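Local coordinates for lipoprotein (PDB 6JF1), which probably delivers L-methionine to its ABC importer, acting as the membrane-attached substrate-binding protein of the pneumococcal methionine transporter, at residues A101-Y113 against E265-W276. Residues are numbered along the deposited sequence; the frame is centred on the assembly and turned at random.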
ATOM      1  N   ALA A 101      -9.035   8.702   9.490  1.00 18.71           N
ATOM      2  CA  ALA A 101      -7.819   8.110   9.992  1.00 18.65           C
ATOM      3  C   ALA A 101      -7.801   8.315  11.512  1.00 21.37           C
ATOM      4  O   ALA A 101      -8.165   9.420  11.953  1.00 21.65           O
ATOM      5  CB  ALA A 101      -6.634   8.814   9.360  1.00 17.95           C
ATOM      6  N   ILE A 102      -7.473   7.263  12.306  1.00 19.76           N
ATOM      7  CA  ILE A 102      -7.468   7.384  13.774  1.00 19.47           C
ATOM      8  C   ILE A 102      -6.076   7.028  14.309  1.00 17.93           C
ATOM      9  O   ILE A 102      -5.877   7.051  15.516  1.00 18.63           O
ATOM     10  CB  ILE A 102      -8.567   6.490  14.393  1.00 22.68           C
ATOM     11  CG1 ILE A 102      -8.353   5.024  14.003  1.00 22.98           C
ATOM     12  CG2 ILE A 102      -9.935   6.994  13.950  1.00 22.34           C
ATOM     13  CD1 ILE A 102      -9.247   4.030  14.722  1.00 29.14           C
ATOM     14  N   ALA A 103      -5.134   6.663  13.423  1.00 20.06           N
ATOM     15  CA  ALA A 103      -3.718   6.401  13.790  1.00 20.88           C
ATOM     16  C   ALA A 103      -2.892   6.302  12.513  1.00 22.18           C
ATOM     17  O   ALA A 103      -3.394   5.743  11.523  1.00 20.23           O
ATOM     18  CB  ALA A 103      -3.612   5.113  14.584  1.00 23.57           C
ATOM     19  N   ASP A 104      -1.632   6.768  12.544  1.00 20.09           N
ATOM     20  CA  ASP A 104      -0.671   6.509  11.460  1.00 20.56           C
ATOM     21  C   ASP A 104       0.116   5.230  11.776  1.00 22.03           C
ATOM     22  O   ASP A 104       0.358   4.912  12.938  1.00 22.01           O
ATOM     23  CB  ASP A 104       0.365   7.634  11.285  1.00 23.95           C
ATOM     24  CG  ASP A 104      -0.175   9.030  11.023  1.00 24.60           C
ATOM     25  OD1 ASP A 104      -1.346   9.171  10.626  1.00 25.22           O
ATOM     26  OD2 ASP A 104       0.589   9.979  11.244  1.00 31.41           O
ATOM     27  N   THR A 105       0.530   4.492  10.741  1.00 20.73           N
ATOM     28  CA  THR A 105       1.183   3.198  10.980  1.00 18.60           C
ATOM     29  C   THR A 105       2.621   3.271  10.469  1.00 18.07           C
ATOM     30  O   THR A 105       3.550   3.563  11.229  1.00 20.44           O
ATOM     31  CB  THR A 105       0.356   2.015  10.441  1.00 20.65           C
ATOM     32  OG1 THR A 105       0.172   2.227   9.035  1.00 17.63           O
ATOM     33  CG2 THR A 105      -0.975   1.859  11.149  1.00 20.37           C
ATOM     34  N   TYR A 106       2.796   3.113   9.159  1.00 18.00           N
ATOM     35  CA  TYR A 106       4.092   3.037   8.591  1.00 16.52           C
ATOM     36  C   TYR A 106       4.116   3.781   7.234  1.00 18.19           C
ATOM     37  O   TYR A 106       3.064   4.161   6.682  1.00 17.63           O
ATOM     38  CB  TYR A 106       4.456   1.560   8.506  1.00 16.24           C
ATOM     39  CG  TYR A 106       3.657   0.817   7.471  1.00 18.78           C
ATOM     40  CD1 TYR A 106       4.067   0.881   6.151  1.00 19.56           C
ATOM     41  CD2 TYR A 106       2.541   0.042   7.783  1.00 18.33           C
ATOM     42  CE1 TYR A 106       3.398   0.200   5.150  1.00 21.09           C
ATOM     43  CE2 TYR A 106       1.857  -0.646   6.780  1.00 19.21           C
ATOM     44  CZ  TYR A 106       2.280  -0.545   5.459  1.00 20.00           C
ATOM     45  OH  TYR A 106       1.662  -1.146   4.393  1.00 17.66           O
ATOM     46  N   ILE A 107       5.323   4.030   6.722  1.00 19.34           N
ATOM     47  CA  ILE A 107       5.541   4.466   5.350  1.00 19.64           C
ATOM     48  C   ILE A 107       6.422   3.409   4.684  1.00 20.68           C
ATOM     49  O   ILE A 107       7.229   2.762   5.342  1.00 20.76           O
ATOM     50  CB  ILE A 107       6.159   5.871   5.299  1.00 21.31           C
ATOM     51  CG1 ILE A 107       6.099   6.449   3.884  1.00 22.57           C
ATOM     52  CG2 ILE A 107       7.589   5.860   5.881  1.00 23.33           C
ATOM     53  CD1 ILE A 107       6.565   7.902   3.772  1.00 22.90           C
ATOM     54  N   SER A 108       6.125   3.141   3.416  1.00 20.77           N
ATOM     55  CA  SER A 108       6.957   2.314   2.582  1.00 21.59           C
ATOM     56  C   SER A 108       7.117   2.972   1.190  1.00 23.05           C
ATOM     57  O   SER A 108       6.327   2.701   0.283  1.00 22.53           O
ATOM     58  CB  SER A 108       6.327   0.942   2.475  1.00 20.85           C
ATOM     59  OG  SER A 108       7.257   0.047   1.899  1.00 22.74           O
ATOM     60  N   PRO A 109       8.145   3.822   1.013  1.00 23.25           N
ATOM     61  CA  PRO A 109       8.327   4.547  -0.242  1.00 24.30           C
ATOM     62  C   PRO A 109       8.284   3.594  -1.454  1.00 24.86           C
ATOM     63  O   PRO A 109       8.944   2.534  -1.467  1.00 24.58           O
ATOM     64  CB  PRO A 109       9.701   5.224  -0.121  1.00 26.23           C
ATOM     65  CG  PRO A 109       9.895   5.391   1.370  1.00 26.72           C
ATOM     66  CD  PRO A 109       9.236   4.155   1.960  1.00 24.36           C
ATOM     67  N   ILE A 110       7.452   3.920  -2.444  1.00 22.51           N
ATOM     68  CA  ILE A 110       7.194   2.952  -3.521  1.00 21.15           C
ATOM     69  C   ILE A 110       8.457   2.809  -4.386  1.00 21.05           C
ATOM     70  O   ILE A 110       9.249   3.760  -4.494  1.00 24.66           O
ATOM     71  CB  ILE A 110       5.968   3.401  -4.351  1.00 23.01           C
ATOM     72  CG1 ILE A 110       5.314   2.221  -5.076  1.00 22.33           C
ATOM     73  CG2 ILE A 110       6.330   4.556  -5.294  1.00 19.99           C
ATOM     74  CD1 ILE A 110       3.916   2.513  -5.543  1.00 23.33           C
ATOM     75  N   ARG A 111       8.627   1.663  -5.051  1.00 21.43           N
ATOM     76  CA  ARG A 111       9.856   1.381  -5.755  1.00 22.88           C
ATOM     77  C   ARG A 111       9.554   0.912  -7.179  1.00 25.56           C
ATOM     78  O   ARG A 111       8.515   0.304  -7.461  1.00 23.43           O
ATOM     79  CB  ARG A 111      10.681   0.310  -5.018  1.00 23.92           C
ATOM     80  CG  ARG A 111      11.477   0.875  -3.851  1.00 27.32           C
ATOM     81  CD  ARG A 111      11.721  -0.158  -2.766  1.00 31.62           C
ATOM     82  NE  ARG A 111      12.714   0.386  -1.858  1.00 30.32           N
ATOM     83  CZ  ARG A 111      12.487   0.889  -0.644  1.00 37.58           C
ATOM     84  NH1 ARG A 111      11.259   1.159  -0.199  1.00 35.62           N
ATOM     85  NH2 ARG A 111      13.528   1.110   0.139  1.00 35.62           N
ATOM     86  N   LEU A 112      10.519   1.194  -8.046  1.00 25.02           N
ATOM     87  CA  LEU A 112      10.536   0.667  -9.371  1.00 24.15           C
ATOM     88  C   LEU A 112      11.437  -0.574  -9.400  1.00 25.04           C
ATOM     89  O   LEU A 112      12.554  -0.548  -8.863  1.00 22.23           O
ATOM     90  CB  LEU A 112      11.065   1.751 -10.310  1.00 24.29           C
ATOM     91  CG  LEU A 112      11.198   1.287 -11.760  1.00 28.79           C
ATOM     92  CD1 LEU A 112       9.828   1.289 -12.436  1.00 25.94           C
ATOM     93  CD2 LEU A 112      12.206   2.173 -12.502  1.00 28.48           C
ATOM     94  N   TYR A 113      10.929  -1.646 -10.017  1.00 23.61           N
ATOM     95  CA  TYR A 113      11.623  -2.955 -10.043  1.00 27.03           C
ATOM     96  C   TYR A 113      11.911  -3.343 -11.497  1.00 27.31           C
ATOM     97  O   TYR A 113      11.104  -3.052 -12.390  1.00 23.06           O
ATOM     98  CB  TYR A 113      10.765  -4.057  -9.415  1.00 25.69           C
ATOM     99  CG  TYR A 113      10.569  -3.885  -7.927  1.00 29.16           C
ATOM    100  CD1 TYR A 113       9.533  -3.095  -7.436  1.00 28.04           C
ATOM    101  CD2 TYR A 113      11.464  -4.438  -7.003  1.00 28.93           C
ATOM    102  CE1 TYR A 113       9.365  -2.894  -6.069  1.00 27.52           C
ATOM    103  CE2 TYR A 113      11.300  -4.246  -5.632  1.00 28.91           C
ATOM    104  CZ  TYR A 113      10.244  -3.469  -5.163  1.00 27.18           C
ATOM    105  OH  TYR A 113      10.051  -3.271  -3.819  1.00 26.44           O
ATOM    106  N   GLU A 265       9.482  -3.819  11.802  1.00 22.41           N
ATOM    107  CA  GLU A 265      10.796  -3.682  11.215  1.00 25.75           C
ATOM    108  C   GLU A 265      11.359  -5.074  10.932  1.00 25.64           C
ATOM    109  O   GLU A 265      11.780  -5.365   9.830  1.00 27.24           O
ATOM    110  CB  GLU A 265      11.677  -2.832  12.136  1.00 32.60           C
ATOM    111  CG  GLU A 265      11.132  -1.406  12.224  1.00 42.80           C
ATOM    112  CD  GLU A 265      12.021  -0.308  12.793  1.00 58.99           C
ATOM    113  OE1 GLU A 265      12.326  -0.389  14.007  1.00 61.54           O
ATOM    114  OE2 GLU A 265      12.372   0.654  12.035  1.00 60.47           O
ATOM    115  N   GLU A 266      11.273  -5.940  11.916  1.00 24.85           N
ATOM    116  CA  GLU A 266      11.873  -7.272  11.784  1.00 25.83           C
ATOM    117  C   GLU A 266      11.097  -8.106  10.747  1.00 23.89           C
ATOM    118  O   GLU A 266      11.694  -8.658   9.837  1.00 23.17           O
ATOM    119  CB  GLU A 266      11.856  -7.951  13.156  1.00 24.52           C
ATOM    120  CG  GLU A 266      12.276  -9.431  13.117  1.00 27.99           C
ATOM    121  CD  GLU A 266      13.784  -9.464  13.162  1.00 25.24           C
ATOM    122  OE1 GLU A 266      14.356  -8.363  13.141  1.00 25.62           O
ATOM    123  OE2 GLU A 266      14.371 -10.551  13.182  1.00 29.26           O
ATOM    124  N   SER A 267       9.769  -8.213  10.905  1.00 24.40           N
ATOM    125  CA  SER A 267       8.936  -9.130  10.089  1.00 25.47           C
ATOM    126  C   SER A 267       8.823  -8.653   8.623  1.00 28.37           C
ATOM    127  O   SER A 267       8.563  -9.467   7.724  1.00 25.61           O
ATOM    128  CB  SER A 267       7.577  -9.309  10.709  1.00 28.39           C
ATOM    129  OG  SER A 267       6.856  -8.085  10.665  1.00 28.18           O
ATOM    130  N   SER A 268       9.062  -7.366   8.358  1.00 25.66           N
ATOM    131  CA  SER A 268       9.072  -6.841   6.965  1.00 25.91           C
ATOM    132  C   SER A 268      10.509  -6.674   6.452  1.00 25.82           C
ATOM    133  O   SER A 268      10.723  -6.110   5.389  1.00 24.20           O
ATOM    134  CB  SER A 268       8.304  -5.506   6.908  1.00 25.85           C
ATOM    135  OG  SER A 268       9.129  -4.407   7.348  1.00 25.44           O
ATOM    136  N   ASP A 269      11.517  -7.024   7.258  1.00 28.63           N
ATOM    137  CA  ASP A 269      12.942  -6.794   6.844  1.00 29.39           C
ATOM    138  C   ASP A 269      13.205  -5.319   6.511  1.00 27.51           C
ATOM    139  O   ASP A 269      14.053  -5.012   5.671  1.00 23.79           O
ATOM    140  CB  ASP A 269      13.432  -7.769   5.762  1.00 34.58           C
ATOM    141  CG  ASP A 269      14.957  -7.890   5.744  1.00 44.63           C
ATOM    142  OD1 ASP A 269      15.608  -7.400   6.719  1.00 43.72           O
ATOM    143  OD2 ASP A 269      15.501  -8.433   4.751  1.00 49.43           O
ATOM    144  N   GLY A 270      12.554  -4.380   7.214  1.00 26.90           N
ATOM    145  CA  GLY A 270      12.820  -2.958   6.906  1.00 23.56           C
ATOM    146  C   GLY A 270      11.935  -2.392   5.782  1.00 22.79           C
ATOM    147  O   GLY A 270      11.905  -1.186   5.586  1.00 25.19           O
ATOM    148  N   LEU A 271      11.208  -3.212   5.031  1.00 23.13           N
ATOM    149  CA  LEU A 271      10.331  -2.664   3.939  1.00 23.96           C
ATOM    150  C   LEU A 271       9.303  -1.659   4.506  1.00 22.36           C
ATOM    151  O   LEU A 271       9.007  -0.659   3.866  1.00 21.88           O
ATOM    152  CB  LEU A 271       9.651  -3.822   3.203  1.00 22.54           C
ATOM    153  CG  LEU A 271       8.624  -3.458   2.117  1.00 23.65           C
ATOM    154  CD1 LEU A 271       9.259  -2.696   0.957  1.00 21.59           C
ATOM    155  CD2 LEU A 271       7.956  -4.730   1.603  1.00 23.34           C
ATOM    156  N   ASP A 272       8.769  -1.898   5.699  1.00 21.78           N
ATOM    157  CA  ASP A 272       7.802  -0.969   6.286  1.00 23.17           C
ATOM    158  C   ASP A 272       8.465  -0.163   7.412  1.00 25.37           C
ATOM    159  O   ASP A 272       9.031  -0.737   8.379  1.00 22.96           O
ATOM    160  CB  ASP A 272       6.638  -1.710   6.932  1.00 24.69           C
ATOM    161  CG  ASP A 272       5.719  -2.481   5.990  1.00 25.04           C
ATOM    162  OD1 ASP A 272       6.037  -2.594   4.783  1.00 24.81           O
ATOM    163  OD2 ASP A 272       4.660  -2.955   6.490  1.00 23.87           O
ATOM    164  N   GLN A 273       8.326   1.148   7.342  1.00 24.01           N
ATOM    165  CA  GLN A 273       8.988   2.015   8.297  1.00 24.72           C
ATOM    166  C   GLN A 273       7.952   2.658   9.232  1.00 24.48           C
ATOM    167  O   GLN A 273       7.210   3.557   8.817  1.00 25.20           O
ATOM    168  CB  GLN A 273       9.801   3.069   7.544  1.00 26.53           C
ATOM    169  CG  GLN A 273      10.344   4.118   8.501  1.00 34.29           C
ATOM    170  CD  GLN A 273      11.084   5.244   7.821  1.00 46.67           C
ATOM    171  OE1 GLN A 273      11.574   5.112   6.699  1.00 49.65           O
ATOM    172  NE2 GLN A 273      11.187   6.370   8.517  1.00 54.00           N
ATOM    173  N   PRO A 274       7.903   2.241  10.498  1.00 22.25           N
ATOM    174  CA  PRO A 274       6.919   2.805  11.455  1.00 23.86           C
ATOM    175  C   PRO A 274       7.098   4.321  11.596  1.00 24.71           C
ATOM    176  O   PRO A 274       8.222   4.802  11.550  1.00 22.56           O
ATOM    177  CB  PRO A 274       7.266   2.145  12.809  1.00 24.09           C
ATOM    178  CG  PRO A 274       7.921   0.839  12.374  1.00 27.11           C
ATOM    179  CD  PRO A 274       8.761   1.263  11.181  1.00 24.01           C
ATOM    180  N   VAL A 275       5.995   5.065  11.753  1.00 25.85           N
ATOM    181  CA  VAL A 275       6.063   6.515  11.822  1.00 28.24           C
ATOM    182  C   VAL A 275       5.524   7.058  13.160  1.00 28.79           C
ATOM    183  O   VAL A 275       5.216   8.226  13.199  1.00 39.55           O
ATOM    184  CB  VAL A 275       5.367   7.194  10.613  1.00 27.94           C
ATOM    185  CG1 VAL A 275       6.082   6.906   9.310  1.00 25.67           C
ATOM    186  CG2 VAL A 275       3.904   6.804  10.488  1.00 30.40           C
ATOM    187  N   TRP A 276       5.450   6.311  14.257  1.00 29.56           N
ATOM    188  CA  TRP A 276       4.917   6.920  15.517  1.00 29.89           C
ATOM    189  C   TRP A 276       6.000   7.056  16.598  1.00 25.97           C
ATOM    190  O   TRP A 276       7.102   6.546  16.413  1.00 23.97           O
ATOM    191  CB  TRP A 276       3.741   6.107  16.053  1.00 27.08           C
ATOM    192  CG  TRP A 276       4.107   4.737  16.534  1.00 28.43           C
ATOM    193  CD1 TRP A 276       4.519   4.377  17.789  1.00 27.77           C
ATOM    194  CD2 TRP A 276       4.080   3.526  15.756  1.00 25.81           C
ATOM    195  NE1 TRP A 276       4.742   3.021  17.845  1.00 28.71           N
ATOM    196  CE2 TRP A 276       4.464   2.471  16.619  1.00 23.41           C
ATOM    197  CE3 TRP A 276       3.768   3.241  14.419  1.00 23.11           C
ATOM    198  CZ2 TRP A 276       4.512   1.146  16.196  1.00 23.67           C
ATOM    199  CZ3 TRP A 276       3.796   1.930  14.008  1.00 22.34           C
ATOM    200  CH2 TRP A 276       4.194   0.905  14.874  1.00 22.99           C
TER
HETATM  201  O   HOH W   1      11.020   1.092   3.190  1.00 34.93           O
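The C-terminal strand, residues 273-274, lies at the edge of the mixed sheet of one lobe and pairs antiparallel with strand 100-107, where Y106 and I107 meet P274 and Q273. I107 and Q273 form the hydrogen-bonded pair: I107 N reaches Q273 O at 2.9 Å, and Q273 N returns to I107 O at 2.8 Å. Two residues further along, V275 N donates to T105 O, while the indole of W276 brings CZ3 to within 3.2 Å of that same oxygen, edge-on. V275 CG1 packs against I107 CG2, and V275 CG2 touches D104 CB.

Y106 belongs to the methionine pocket, and its ring illustrates how a residue just before an edge strand can pack on a ligand-site side chain. The D272 carboxylate stacks on one face, the two planes 8° apart, with OD2 3.5 Å above the ring near its centre; D272 CB adds a CH-pi contact. Because D272 CG lies beside its own backbone N (chi1 -66°), the carboxylate is laid over the tyrosine. Salt bridges from R35 and R42 to OD2, and a hydrogen bond from N203 to OD1, hold it there and probably keep it ionised. N203, itself a pocket residue, also bonds Y106 OH.

In periplasmic-type binding proteins of two lobes, chain crossings link the lobes; here the chain leaves this sheet after I107 and enters the other at 111-117. Along that passage S108 OG, anti to its N (chi1 -168°), donates to L271 O at 2.7 Å from above the carbonyl plane. A water also donates to L271 O and weakly accepts from R111 NH1.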